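Local structure of leucine--tRNA ligase (Agrobacterium radiobacter, 5AH5) at residues K31-L36 with P519-I524; W156-Q161 with A180-R185; A252-I257 with V308-N313; I430-C435 with P474-D479. The protein probably joins L-leucine to tRNA(Leu) at the expense of ATP, as a class I aminoacyl-tRNA synthetase, and is linked to resistance against the toxic moiety of agrocin 84. All coordinates share one frame; numbering follows the deposited sequence.

Interaction 1. Residues K31-L36 with P519-I524; sequences KKFYVL and PADVYI
Strands 32-36 and 522-524 run parallel; their axes come within 4.9 Å and their directions differ by 6°. Val35 pairs with Val522 and Leu36 with Tyr523. Leu36 N donates to Val522 O at 3.0 Å and Ile524 N to Leu36 O. Upstream the chain turns a corner at Asp521, whose carboxylate adds to the weak backbone bonds that Asp521 N and Val522 N give to Tyr34 O. Asp521 OD2 accepts a hydrogen bond from Tyr34 N at 2.8 Å through its anti lone pair, nearly straight at 174°. Lys32 NZ reaches the same oxygen at 3.0 Å on the syn side, out of the carboxylate plane, as a salt bridge. A bend at chi2 (91°) turns the lysine chain toward it. Strands 32-37 and 520-524 are the middle two of the four-stranded parallel sheet of the class I catalytic domain, a Rossmann-type fold. The Asp521 carboxylate is stacked nearly parallel to the Phe33 ring, with Asp521 CB over one face, 4.0 Å from the ring centroid. On the opposite face from Val35 and Val522, Leu36 CD2 touches Tyr523 CD1 and Ala520 CB, each at 3.5 Å. Tyr523 also touches the bound leucyl-sulfamoyl adenosine, and its OH hydrogen-bonds Tyr496 and His533.

Interaction 2. Residues W156-Q161 with A180-R185; sequences WDPVEQ and AVYKRR
Trp156 and Arg184 meet flat against each other across an antiparallel pair of strands, 153-157 and 182-191, within a large antiparallel sheet. The guanidinium lies over one face of the indole, its plane 4° from that of the ring. Arg184 CZ sits 3.6 Å from the centroid of the six-membered ring, a cation-pi contact, and comes within 3.5 Å of Trp156 CE2. Further back, Arg184 CD makes a CH-pi contact. The arginine chain is extended from CG to NE, which lets CD lie over the five-membered ring while the guanidinium lies over the six-membered one.

Backbone pairing places the two residues. Trp156 and Tyr182 form a hydrogen-bonded pair, and Arg184 bonds Val154 through the backbone. Trp156 N donates to Tyr182 O at 2.7 Å, and Tyr182 N returns a bond to Trp156 O at 2.9 Å. Val181 CG1 packs against Trp156 O. Past the strand end, Pro158 CD touches Ala180 O at 3.3 Å, and Pro158 CG meets the Tyr182 ring.

Asp157 shapes the turn that follows. Its OD2 bonds Ser177 OG. Its OD1 takes two backbone N-H groups, forming an Asx turn and the wider Asx motif. Val159 N comes nearly along the C-O axis of Asp157 OD1, whereas Glu160 N, 3.0 Å from that oxygen, approaches from above the carboxylate plane.

Interaction 3. Residues A252-I257 with V308-N313; sequences AGCTFI and VVNPLN
Cys254 and Asn310 point their side chains at each other between the loop 252-257 and the last part of strand 301-310. Cys254 SG lies 3.2 Å from Asn310 ND2. The sulfur stands between its own backbone N and carbonyl carbon (chi1 75°), which turns it to the amide. Asn310 CG is anti to the backbone N (chi1 179°), which points the amide toward the loop.

The two ends of this amide do different work. Asn310 ND2 donates to the backbone O of Leu251, just before the loop, and so ties the two chain segments together. Asn310 OD1 faces back into its own turn. It receives weak bonds from Leu312 N at 3.4 Å and Asn313 N at 3.5 Å.

Apolar contacts lie to either side of Asn310 along its segment. Toward the turn, Ala252 CB meets Leu312 CD2 at 3.8 Å. Toward the strand, Ile257 CG1 meets Val308 CG1 at 3.8 Å, with the two side chains crossing at about a right angle. Both are buried, and both also touch Phe232 of strand 224-234. Ile257 also packs on Leu319 of strand 315-322.

Here the loop entering strand 257-259 is fastened to the last part of strand 301-310 and the turn after it, within the mixed beta-sheet of the leucyl-tRNA synthetase editing domain.

Interaction 4. Residues I430-C435 with P474-D479; sequences IHCSEC and PQCGGD. With ZN (zinc ion), chain H.
This is a metal-centred contact at the periphery of the enzyme, where the end of strand 425-432 and the turn after it face the loop between strands 470-472 and 479-482. A zinc ion joins the two segments. Cys432 SG binds it at 2.4 Å and Cys435 SG at 2.2 Å. Cys476 SG reaches it from the other segment at 2.6 Å. Cys473, just before that segment, completes the site.

The cysteines come as two CxxC pairs, giving a Cys4 zinc site. Each segment directs a backbone N-H at one of its own sulfurs. Cys435 N donates to Cys432 SG at 3.3 Å, almost straight at 174°. Gly478 N donates to Cys476 SG at 3.0 Å. Such N-H groups would partly offset the negative charge of the thiolates. Gly477 takes a positive phi (90°) in the tight bend behind Cys476.

Other side chains gather round the metal-binding sulfurs. Glu434, extended beyond CG, brings its carboxylate beside Cys476 SG, with Glu434 OE1 3.4 Å from that sulfur. Both groups are probably negative, a charge that the zinc would partly offset. Gln475 OE1 lies against Cys435 CB. Away from the metal, buried Ile430 sends CD1 to the Pro474 ring, 3.9 Å from Pro474 CG. Pro474 also touches Ile438 of strand 438-439. On the Ser433 side a water bridges the segments, accepting from Ser433 N and donating to Asp479 O at 2.8 Å.

In the fold
Interaction 1 is the buried one, joining neighbouring strands of the catalytic sheet beside the bound leucyl-sulfamoyl adenosine. The other three are partly buried and lie farther from the chain's centre. Along the chain all three fall inside the long loop that interaction 1 closes. Interactions 2 and 4 reach the same antiparallel sheet, yet their centres are 31 Å apart. Interaction 3 belongs to the editing domain. The chemistry differs with place. Interactions 1 and 2 pair strands through backbone bonds, with an added salt bridge or cation-pi stack. Interaction 3 rests on side-chain contacts, with the Asn310 amide bonded to Leu251 just before the loop. Interaction 4 depends on shared zinc coordination.

Interaction 1. Residues K31-L36 with P519-I524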
loop_
_atom_site.group_PDB
_atom_site.type_symbol
_atom_site.label_atom_id
_atom_site.label_comp_id
_atom_site.label_asym_id
_atom_site.label_seq_id
_atom_site.Cartn_x
_atom_site.Cartn_y
_atom_site.Cartn_z
ATOM N N LYS B 31 -22.270 -5.963 9.781
ATOM C CA LYS B 31 -21.741 -4.869 9.006
ATOM C C LYS B 31 -20.447 -5.356 8.301
ATOM O O LYS B 31 -19.721 -6.172 8.832
ATOM C CB LYS B 31 -21.429 -3.703 9.928
ATOM C CG LYS B 31 -21.164 -2.415 9.178
ATOM C CD LYS B 31 -20.822 -1.330 10.164
ATOM C CE LYS B 31 -20.413 -0.086 9.437
ATOM N NZ LYS B 31 -20.193 0.986 10.438
ATOM N N LYS B 32 -20.231 -4.876 7.105
ATOM C CA LYS B 32 -19.203 -5.442 6.217
ATOM C C LYS B 32 -17.872 -4.861 6.683
ATOM O O LYS B 32 -17.787 -3.714 7.132
ATOM C CB LYS B 32 -19.460 -5.056 4.770
ATOM C CG LYS B 32 -19.244 -3.558 4.407
ATOM C CD LYS B 32 -17.788 -3.277 3.939
ATOM C CE LYS B 32 -17.630 -1.866 3.402
ATOM N NZ LYS B 32 -16.194 -1.619 3.089
ATOM N N PHE B 33 -16.835 -5.636 6.541
ATOM C CA PHE B 33 -15.492 -5.125 6.734
ATOM C C PHE B 33 -14.540 -5.890 5.812
ATOM O O PHE B 33 -14.475 -7.067 5.878
ATOM C CB PHE B 33 -15.064 -5.334 8.169
ATOM C CG PHE B 33 -13.888 -4.475 8.561
ATOM C CD1 PHE B 33 -14.052 -3.127 8.817
ATOM C CD2 PHE B 33 -12.630 -5.014 8.681
ATOM C CE1 PHE B 33 -12.960 -2.334 9.167
ATOM C CE2 PHE B 33 -11.547 -4.212 9.056
ATOM C CZ PHE B 33 -11.688 -2.894 9.281
ATOM N N TYR B 34 -13.788 -5.174 5.025
ATOM C CA TYR B 34 -12.842 -5.729 4.065
ATOM C C TYR B 34 -11.418 -5.305 4.453
ATOM O O TYR B 34 -11.043 -4.185 4.253
ATOM C CB TYR B 34 -13.192 -5.169 2.684
ATOM C CG TYR B 34 -12.487 -5.799 1.456
ATOM C CD1 TYR B 34 -11.685 -6.908 1.562
ATOM C CD2 TYR B 34 -12.704 -5.280 0.183
ATOM C CE1 TYR B 34 -11.073 -7.448 0.438
ATOM C CE2 TYR B 34 -12.109 -5.829 -0.957
ATOM C CZ TYR B 34 -11.330 -6.927 -0.807
ATOM O OH TYR B 34 -10.710 -7.449 -1.900
ATOM N N VAL B 35 -10.658 -6.228 4.961
ATOM C CA VAL B 35 -9.269 -5.981 5.288
ATOM C C VAL B 35 -8.419 -6.838 4.355
ATOM O O VAL B 35 -8.653 -7.994 4.256
ATOM C CB VAL B 35 -8.922 -6.359 6.743
ATOM C CG1 VAL B 35 -9.541 -7.656 7.208
ATOM C CG2 VAL B 35 -7.416 -6.407 6.960
ATOM N N LEU B 36 -7.430 -6.255 3.700
ATOM C CA LEU B 36 -6.475 -7.070 2.957
ATOM C C LEU B 36 -5.108 -6.508 3.032
ATOM O O LEU B 36 -4.929 -5.390 3.502
ATOM C CB LEU B 36 -6.923 -7.200 1.507
ATOM C CG LEU B 36 -6.719 -6.152 0.431
ATOM C CD1 LEU B 36 -7.038 -6.742 -0.930
ATOM C CD2 LEU B 36 -7.573 -4.978 0.670
ATOM N N PRO B 519 -15.298 0.022 -1.048
ATOM C CA PRO B 519 -13.832 0.017 -0.957
ATOM C C PRO B 519 -13.257 -0.744 0.212
ATOM O O PRO B 519 -13.950 -0.956 1.199
ATOM C CB PRO B 519 -13.463 1.486 -0.871
ATOM C CG PRO B 519 -14.706 2.201 -0.596
ATOM C CD PRO B 519 -15.823 1.380 -1.153
ATOM N N ALA B 520 -12.027 -1.232 0.073
ATOM C CA ALA B 520 -11.413 -1.941 1.185
ATOM C C ALA B 520 -11.293 -0.980 2.392
ATOM O O ALA B 520 -10.936 0.129 2.237
ATOM C CB ALA B 520 -10.059 -2.487 0.817
ATOM N N ASP B 521 -11.664 -1.411 3.557
ATOM C CA ASP B 521 -11.534 -0.553 4.748
ATOM C C ASP B 521 -10.071 -0.373 5.119
ATOM O O ASP B 521 -9.658 0.706 5.480
ATOM C CB ASP B 521 -12.283 -1.189 5.901
ATOM C CG ASP B 521 -13.777 -1.325 5.588
ATOM O OD1 ASP B 521 -14.503 -0.316 5.726
ATOM O OD2 ASP B 521 -14.190 -2.408 5.116
ATOM N N VAL B 522 -9.326 -1.458 5.128
ATOM C CA VAL B 522 -7.937 -1.439 5.553
ATOM C C VAL B 522 -7.120 -2.184 4.480
ATOM O O VAL B 522 -7.493 -3.268 4.084
ATOM C CB VAL B 522 -7.819 -2.084 6.925
ATOM C CG1 VAL B 522 -6.397 -2.312 7.309
ATOM C CG2 VAL B 522 -8.547 -1.211 8.020
ATOM N N TYR B 523 -6.052 -1.546 4.009
ATOM C CA TYR B 523 -5.046 -2.134 3.128
ATOM C C TYR B 523 -3.651 -1.990 3.728
ATOM O O TYR B 523 -3.227 -0.890 4.034
ATOM C CB TYR B 523 -5.057 -1.416 1.811
ATOM C CG TYR B 523 -4.367 -2.159 0.667
ATOM C CD1 TYR B 523 -4.416 -3.553 0.548
ATOM C CD2 TYR B 523 -3.799 -1.465 -0.366
ATOM C CE1 TYR B 523 -3.873 -4.235 -0.584
ATOM C CE2 TYR B 523 -3.215 -2.135 -1.468
ATOM C CZ TYR B 523 -3.275 -3.533 -1.563
ATOM O OH TYR B 523 -2.743 -4.210 -2.687
ATOM N N ILE B 524 -2.975 -3.094 3.908
ATOM C CA ILE B 524 -1.678 -3.154 4.569
ATOM C C ILE B 524 -0.603 -3.580 3.580
ATOM O O ILE B 524 -0.646 -4.709 3.116
ATOM C CB ILE B 524 -1.694 -4.212 5.674
ATOM C CG1 ILE B 524 -3.003 -4.078 6.546
ATOM C CG2 ILE B 524 -0.466 -4.063 6.559
ATOM C CD1 ILE B 524 -3.269 -5.254 7.451
HETATM O O HOH W 1 -16.857 -1.166 7.351
#

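Interaction 2. Residues W156-Q161 with A180-R185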
loop_
_atom_site.group_PDB
_atom_site.type_symbol
_atom_site.label_atom_id
_atom_site.label_comp_id
_atom_site.label_asym_id
_atom_site.label_seq_id
_atom_site.Cartn_x
_atom_site.Cartn_y
_atom_site.Cartn_z
ATOM N N TRP B 156 13.341 0.859 -22.258
ATOM C CA TRP B 156 13.754 -0.469 -22.677
ATOM C C TRP B 156 14.833 -0.931 -21.739
ATOM O O TRP B 156 15.815 -0.229 -21.566
ATOM C CB TRP B 156 14.286 -0.402 -24.123
ATOM C CG TRP B 156 15.006 -1.660 -24.590
ATOM C CD1 TRP B 156 16.352 -1.838 -24.683
ATOM C CD2 TRP B 156 14.405 -2.909 -25.010
ATOM N NE1 TRP B 156 16.631 -3.114 -25.117
ATOM C CE2 TRP B 156 15.463 -3.790 -25.334
ATOM C CE3 TRP B 156 13.075 -3.357 -25.161
ATOM C CZ2 TRP B 156 15.236 -5.110 -25.797
ATOM C CZ3 TRP B 156 12.843 -4.657 -25.604
ATOM C CH2 TRP B 156 13.922 -5.529 -25.913
ATOM N N ASP B 157 14.648 -2.083 -21.123
ATOM C CA ASP B 157 15.654 -2.722 -20.288
ATOM C C ASP B 157 16.382 -3.819 -21.106
ATOM O O ASP B 157 15.801 -4.824 -21.415
ATOM C CB ASP B 157 14.977 -3.313 -19.045
ATOM C CG ASP B 157 15.941 -3.848 -17.999
ATOM O OD1 ASP B 157 16.992 -4.414 -18.352
ATOM O OD2 ASP B 157 15.603 -3.739 -16.791
ATOM N N PRO B 158 17.681 -3.627 -21.384
ATOM C CA PRO B 158 18.400 -4.542 -22.236
ATOM C C PRO B 158 18.714 -5.826 -21.518
ATOM O O PRO B 158 18.921 -6.833 -22.167
ATOM C CB PRO B 158 19.685 -3.742 -22.630
ATOM C CG PRO B 158 19.915 -2.805 -21.469
ATOM C CD PRO B 158 18.527 -2.481 -20.948
ATOM N N VAL B 159 18.692 -5.845 -20.200
ATOM C CA VAL B 159 18.912 -7.101 -19.499
ATOM C C VAL B 159 17.619 -7.912 -19.382
ATOM O O VAL B 159 17.660 -9.126 -19.568
ATOM C CB VAL B 159 19.576 -6.887 -18.122
ATOM C CG1 VAL B 159 19.613 -8.182 -17.320
ATOM C CG2 VAL B 159 20.995 -6.328 -18.326
ATOM N N GLU B 160 16.486 -7.258 -19.114
ATOM C CA GLU B 160 15.198 -7.974 -19.110
ATOM C C GLU B 160 14.776 -8.271 -20.524
ATOM O O GLU B 160 13.863 -9.087 -20.719
ATOM C CB GLU B 160 14.021 -7.145 -18.574
ATOM C CG GLU B 160 13.873 -6.838 -17.122
ATOM C CD GLU B 160 14.165 -7.958 -16.157
ATOM O OE1 GLU B 160 13.891 -9.139 -16.425
ATOM O OE2 GLU B 160 14.681 -7.597 -15.088
ATOM N N GLN B 161 15.310 -7.505 -21.484
ATOM C CA GLN B 161 14.876 -7.601 -22.870
ATOM C C GLN B 161 13.392 -7.268 -22.983
ATOM O O GLN B 161 12.628 -7.889 -23.730
ATOM C CB GLN B 161 15.245 -8.991 -23.476
ATOM C CG GLN B 161 16.766 -9.167 -23.658
ATOM C CD GLN B 161 17.254 -8.381 -24.887
ATOM O OE1 GLN B 161 16.887 -8.716 -26.026
ATOM N NE2 GLN B 161 18.057 -7.332 -24.677
ATOM N N ALA B 180 21.022 -0.290 -16.471
ATOM C CA ALA B 180 20.732 0.992 -17.092
ATOM C C ALA B 180 19.720 0.788 -18.187
ATOM O O ALA B 180 19.847 -0.137 -18.987
ATOM C CB ALA B 180 22.011 1.647 -17.665
ATOM N N VAL B 181 18.760 1.676 -18.240
ATOM C CA VAL B 181 17.633 1.601 -19.143
ATOM C C VAL B 181 17.894 2.555 -20.299
ATOM O O VAL B 181 18.528 3.601 -20.102
ATOM C CB VAL B 181 16.345 1.920 -18.352
ATOM C CG1 VAL B 181 15.210 2.274 -19.252
ATOM C CG2 VAL B 181 15.935 0.683 -17.539
ATOM N N TYR B 182 17.442 2.168 -21.493
ATOM C CA TYR B 182 17.547 2.987 -22.696
ATOM C C TYR B 182 16.166 3.289 -23.169
ATOM O O TYR B 182 15.215 2.738 -22.613
ATOM C CB TYR B 182 18.346 2.226 -23.772
ATOM C CG TYR B 182 19.792 2.074 -23.385
ATOM C CD1 TYR B 182 20.151 1.127 -22.452
ATOM C CD2 TYR B 182 20.799 2.913 -23.922
ATOM C CE1 TYR B 182 21.457 0.962 -22.062
ATOM C CE2 TYR B 182 22.128 2.763 -23.531
ATOM C CZ TYR B 182 22.450 1.774 -22.594
ATOM O OH TYR B 182 23.719 1.545 -22.101
ATOM N N LYS B 183 16.045 4.194 -24.145
ATOM C CA LYS B 183 14.776 4.547 -24.774
ATOM C C LYS B 183 14.760 4.129 -26.258
ATOM O O LYS B 183 15.663 4.456 -26.986
ATOM C CB LYS B 183 14.524 6.052 -24.692
ATOM C CG LYS B 183 14.123 6.583 -23.311
ATOM C CD LYS B 183 12.606 6.607 -23.059
ATOM C CE LYS B 183 12.160 7.899 -22.360
ATOM N NZ LYS B 183 10.675 8.042 -22.209
ATOM N N ARG B 184 13.718 3.430 -26.695
ATOM C CA ARG B 184 13.485 3.093 -28.108
ATOM C C ARG B 184 12.117 3.569 -28.484
ATOM O O ARG B 184 11.227 3.606 -27.626
ATOM C CB ARG B 184 13.387 1.604 -28.331
ATOM C CG ARG B 184 14.554 0.750 -27.946
ATOM C CD ARG B 184 14.078 -0.698 -28.054
ATOM N NE ARG B 184 15.181 -1.629 -28.293
ATOM C CZ ARG B 184 15.043 -2.876 -28.726
ATOM N NH1 ARG B 184 13.833 -3.396 -28.980
ATOM N NH2 ARG B 184 16.142 -3.608 -28.925
ATOM N N ARG B 185 11.942 3.844 -29.782
ATOM C CA ARG B 185 10.649 4.062 -30.429
ATOM C C ARG B 185 10.157 2.716 -31.023
ATOM O O ARG B 185 10.916 2.017 -31.684
ATOM C CB ARG B 185 10.824 5.115 -31.520
ATOM C CG ARG B 185 9.557 5.783 -32.040
ATOM C CD ARG B 185 9.942 6.999 -32.889
ATOM N NE ARG B 185 8.789 7.700 -33.451
ATOM C CZ ARG B 185 8.076 7.276 -34.498
ATOM N NH1 ARG B 185 8.366 6.129 -35.123
ATOM N NH2 ARG B 185 7.046 8.002 -34.923
#

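Interaction 3. Residues A252-I257 with V308-N313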
loop_
_atom_site.group_PDB
_atom_site.type_symbol
_atom_site.label_atom_id
_atom_site.label_comp_id
_atom_site.label_asym_id
_atom_site.label_seq_id
_atom_site.Cartn_x
_atom_site.Cartn_y
_atom_site.Cartn_z
ATOM N N ALA B 252 10.539 38.621 -24.850
ATOM C CA ALA B 252 11.310 39.474 -25.758
ATOM C C ALA B 252 12.825 39.338 -25.511
ATOM O O ALA B 252 13.632 39.613 -26.402
ATOM C CB ALA B 252 10.865 40.926 -25.626
ATOM N N GLY B 253 13.206 38.903 -24.310
ATOM C CA GLY B 253 14.596 38.623 -23.993
ATOM C C GLY B 253 15.199 37.379 -24.626
ATOM O O GLY B 253 16.372 37.106 -24.378
ATOM N N CYS B 254 14.446 36.618 -25.430
ATOM C CA CYS B 254 14.962 35.347 -25.963
ATOM C C CYS B 254 15.940 35.552 -27.119
ATOM O O CYS B 254 15.572 36.072 -28.172
ATOM C CB CYS B 254 13.830 34.358 -26.333
ATOM S SG CYS B 254 12.859 34.635 -27.840
ATOM N N THR B 255 17.198 35.173 -26.893
ATOM C CA THR B 255 18.216 35.139 -27.953
ATOM C C THR B 255 18.023 33.935 -28.906
ATOM O O THR B 255 18.468 33.992 -30.055
ATOM C CB THR B 255 19.669 35.138 -27.378
ATOM O OG1 THR B 255 19.670 34.588 -26.052
ATOM C CG2 THR B 255 20.274 36.562 -27.338
ATOM N N PHE B 256 17.368 32.860 -28.443
ATOM C CA PHE B 256 17.216 31.631 -29.250
ATOM C C PHE B 256 16.045 30.704 -28.853
ATOM O O PHE B 256 15.271 30.991 -27.933
ATOM C CB PHE B 256 18.559 30.852 -29.321
ATOM C CG PHE B 256 19.008 30.250 -28.017
ATOM C CD1 PHE B 256 19.830 30.967 -27.151
ATOM C CD2 PHE B 256 18.646 28.954 -27.671
ATOM C CE1 PHE B 256 20.262 30.411 -25.952
ATOM C CE2 PHE B 256 19.070 28.393 -26.475
ATOM C CZ PHE B 256 19.879 29.123 -25.613
ATOM N N ILE B 257 15.904 29.628 -29.628
ATOM C CA ILE B 257 15.033 28.490 -29.344
ATOM C C ILE B 257 15.903 27.239 -29.435
ATOM O O ILE B 257 16.826 27.188 -30.251
ATOM C CB ILE B 257 13.885 28.400 -30.381
ATOM C CG1 ILE B 257 13.009 29.664 -30.342
ATOM C CG2 ILE B 257 13.025 27.157 -30.179
ATOM C CD1 ILE B 257 12.281 29.923 -29.034
ATOM N N VAL B 308 13.362 31.092 -36.935
ATOM C CA VAL B 308 12.006 30.991 -36.397
ATOM C C VAL B 308 11.605 32.281 -35.647
ATOM O O VAL B 308 12.481 32.999 -35.157
ATOM C CB VAL B 308 11.948 29.732 -35.487
ATOM C CG1 VAL B 308 12.579 29.992 -34.113
ATOM C CG2 VAL B 308 10.534 29.191 -35.369
ATOM N N VAL B 309 10.295 32.548 -35.545
ATOM C CA VAL B 309 9.756 33.877 -35.143
ATOM C C VAL B 309 9.074 33.942 -33.750
ATOM O O VAL B 309 8.303 33.065 -33.381
ATOM C CB VAL B 309 8.807 34.428 -36.268
ATOM C CG1 VAL B 309 7.741 35.410 -35.759
ATOM C CG2 VAL B 309 9.630 35.077 -37.379
ATOM N N ASN B 310 9.351 35.037 -33.034
ATOM C CA ASN B 310 8.771 35.393 -31.724
ATOM C C ASN B 310 7.553 36.327 -31.936
ATOM O O ASN B 310 7.752 37.513 -32.174
ATOM C CB ASN B 310 9.898 36.102 -30.926
ATOM C CG ASN B 310 9.480 36.581 -29.547
ATOM O OD1 ASN B 310 8.323 36.923 -29.298
ATOM N ND2 ASN B 310 10.454 36.643 -28.641
ATOM N N PRO B 311 6.293 35.817 -31.839
ATOM C CA PRO B 311 5.118 36.599 -32.304
ATOM C C PRO B 311 4.656 37.796 -31.437
ATOM O O PRO B 311 3.715 38.491 -31.826
ATOM C CB PRO B 311 4.015 35.542 -32.382
ATOM C CG PRO B 311 4.345 34.634 -31.262
ATOM C CD PRO B 311 5.859 34.533 -31.253
ATOM N N LEU B 312 5.284 38.023 -30.282
ATOM C CA LEU B 312 5.216 39.337 -29.618
ATOM C C LEU B 312 6.064 40.317 -30.438
ATOM O O LEU B 312 5.532 41.188 -31.139
ATOM C CB LEU B 312 5.729 39.275 -28.161
ATOM C CG LEU B 312 6.162 40.578 -27.445
ATOM C CD1 LEU B 312 4.951 41.325 -26.898
ATOM C CD2 LEU B 312 7.171 40.293 -26.339
ATOM N N ASN B 313 7.382 40.116 -30.369
ATOM C CA ASN B 313 8.379 40.975 -31.015
ATOM C C ASN B 313 8.222 41.038 -32.557
ATOM O O ASN B 313 8.579 42.043 -33.170
ATOM C CB ASN B 313 9.786 40.486 -30.623
ATOM C CG ASN B 313 10.792 41.609 -30.524
ATOM O OD1 ASN B 313 11.228 42.159 -31.535
ATOM N ND2 ASN B 313 11.184 41.944 -29.301
#

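Interaction 4. Residues I430-C435 with P474-D479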
loop_
_atom_site.group_PDB
_atom_site.type_symbol
_atom_site.label_atom_id
_atom_site.label_comp_id
_atom_site.label_asym_id
_atom_site.label_seq_id
_atom_site.Cartn_x
_atom_site.Cartn_y
_atom_site.Cartn_z
ATOM N N ILE B 430 -5.756 -9.443 -32.323
ATOM C CA ILE B 430 -5.268 -10.042 -33.535
ATOM C C ILE B 430 -4.860 -8.944 -34.489
ATOM O O ILE B 430 -5.573 -8.022 -34.676
ATOM C CB ILE B 430 -6.320 -10.964 -34.147
ATOM C CG1 ILE B 430 -6.451 -12.210 -33.226
ATOM C CG2 ILE B 430 -5.878 -11.408 -35.561
ATOM C CD1 ILE B 430 -7.615 -13.152 -33.504
ATOM N N HIS B 431 -3.680 -9.057 -35.100
ATOM C CA HIS B 431 -3.234 -8.074 -36.073
ATOM C C HIS B 431 -3.394 -8.626 -37.514
ATOM O O HIS B 431 -2.814 -9.690 -37.878
ATOM C CB HIS B 431 -1.769 -7.726 -35.835
ATOM C CG HIS B 431 -1.503 -7.122 -34.487
ATOM N ND1 HIS B 431 -1.329 -5.775 -34.308
ATOM C CD2 HIS B 431 -1.345 -7.688 -33.267
ATOM C CE1 HIS B 431 -1.052 -5.534 -33.042
ATOM N NE2 HIS B 431 -1.045 -6.678 -32.394
ATOM N N CYS B 432 -4.161 -7.877 -38.298
ATOM C CA CYS B 432 -4.584 -8.293 -39.631
ATOM C C CYS B 432 -3.981 -7.319 -40.602
ATOM O O CYS B 432 -4.156 -6.127 -40.432
ATOM C CB CYS B 432 -6.108 -8.276 -39.786
ATOM S SG CYS B 432 -6.611 -8.703 -41.514
ATOM N N SER B 433 -3.287 -7.819 -41.628
ATOM C CA SER B 433 -2.711 -6.931 -42.661
ATOM C C SER B 433 -3.800 -6.109 -43.381
ATOM O O SER B 433 -3.599 -4.926 -43.626
ATOM C CB SER B 433 -1.808 -7.706 -43.638
ATOM O OG SER B 433 -2.355 -8.965 -44.014
ATOM N N GLU B 434 -4.966 -6.706 -43.652
ATOM C CA GLU B 434 -6.151 -5.958 -44.173
ATOM C C GLU B 434 -6.713 -4.986 -43.106
ATOM O O GLU B 434 -6.561 -3.775 -43.225
ATOM C CB GLU B 434 -7.291 -6.906 -44.648
ATOM C CG GLU B 434 -6.966 -8.020 -45.660
ATOM C CD GLU B 434 -8.089 -9.075 -45.792
ATOM O OE1 GLU B 434 -9.291 -8.709 -45.731
ATOM O OE2 GLU B 434 -7.781 -10.285 -45.973
ATOM N N CYS B 435 -7.306 -5.529 -42.037
ATOM C CA CYS B 435 -8.176 -4.752 -41.129
ATOM C C CYS B 435 -7.470 -3.955 -40.020
ATOM O O CYS B 435 -8.089 -3.063 -39.428
ATOM C CB CYS B 435 -9.186 -5.684 -40.488
ATOM S SG CYS B 435 -9.911 -6.892 -41.633
ATOM N N PRO B 474 -10.875 -11.937 -36.926
ATOM C CA PRO B 474 -12.325 -12.092 -36.597
ATOM C C PRO B 474 -13.259 -11.176 -37.406
ATOM O O PRO B 474 -14.457 -11.407 -37.403
ATOM C CB PRO B 474 -12.407 -11.749 -35.102
ATOM C CG PRO B 474 -10.988 -11.578 -34.633
ATOM C CD PRO B 474 -10.137 -11.279 -35.833
ATOM N N GLN B 475 -12.715 -10.135 -38.037
ATOM C CA GLN B 475 -13.456 -9.278 -38.952
ATOM C C GLN B 475 -13.579 -9.901 -40.378
ATOM O O GLN B 475 -14.689 -10.228 -40.817
ATOM C CB GLN B 475 -12.800 -7.911 -38.996
ATOM C CG GLN B 475 -13.624 -6.867 -39.709
ATOM C CD GLN B 475 -13.162 -5.470 -39.367
ATOM O OE1 GLN B 475 -12.507 -4.811 -40.174
ATOM N NE2 GLN B 475 -13.474 -5.018 -38.147
ATOM N N CYS B 476 -12.460 -10.102 -41.080
ATOM C CA CYS B 476 -12.514 -10.624 -42.461
ATOM C C CYS B 476 -12.462 -12.147 -42.590
ATOM O O CYS B 476 -12.943 -12.686 -43.578
ATOM C CB CYS B 476 -11.410 -10.002 -43.316
ATOM S SG CYS B 476 -9.778 -10.724 -43.086
ATOM N N GLY B 477 -11.869 -12.846 -41.626
ATOM C CA GLY B 477 -11.648 -14.280 -41.766
ATOM C C GLY B 477 -10.318 -14.674 -42.414
ATOM O O GLY B 477 -10.006 -15.865 -42.460
ATOM N N GLY B 478 -9.531 -13.717 -42.915
ATOM C CA GLY B 478 -8.162 -13.997 -43.446
ATOM C C GLY B 478 -7.165 -14.573 -42.423
ATOM O O GLY B 478 -7.503 -14.767 -41.222
ATOM N N ASP B 479 -5.953 -14.894 -42.896
ATOM C CA ASP B 479 -4.849 -15.333 -42.014
ATOM C C ASP B 479 -4.155 -14.104 -41.420
ATOM O O ASP B 479 -3.842 -13.143 -42.114
ATOM C CB ASP B 479 -3.830 -16.206 -42.755
ATOM C CG ASP B 479 -4.345 -17.619 -43.039
ATOM O OD1 ASP B 479 -5.335 -18.061 -42.420
ATOM O OD2 ASP B 479 -3.743 -18.297 -43.890
HETATM ZN ZN ZN H . -9.011 -8.915 -41.395
HETATM O O HOH W 2 -3.013 -10.512 -41.806
#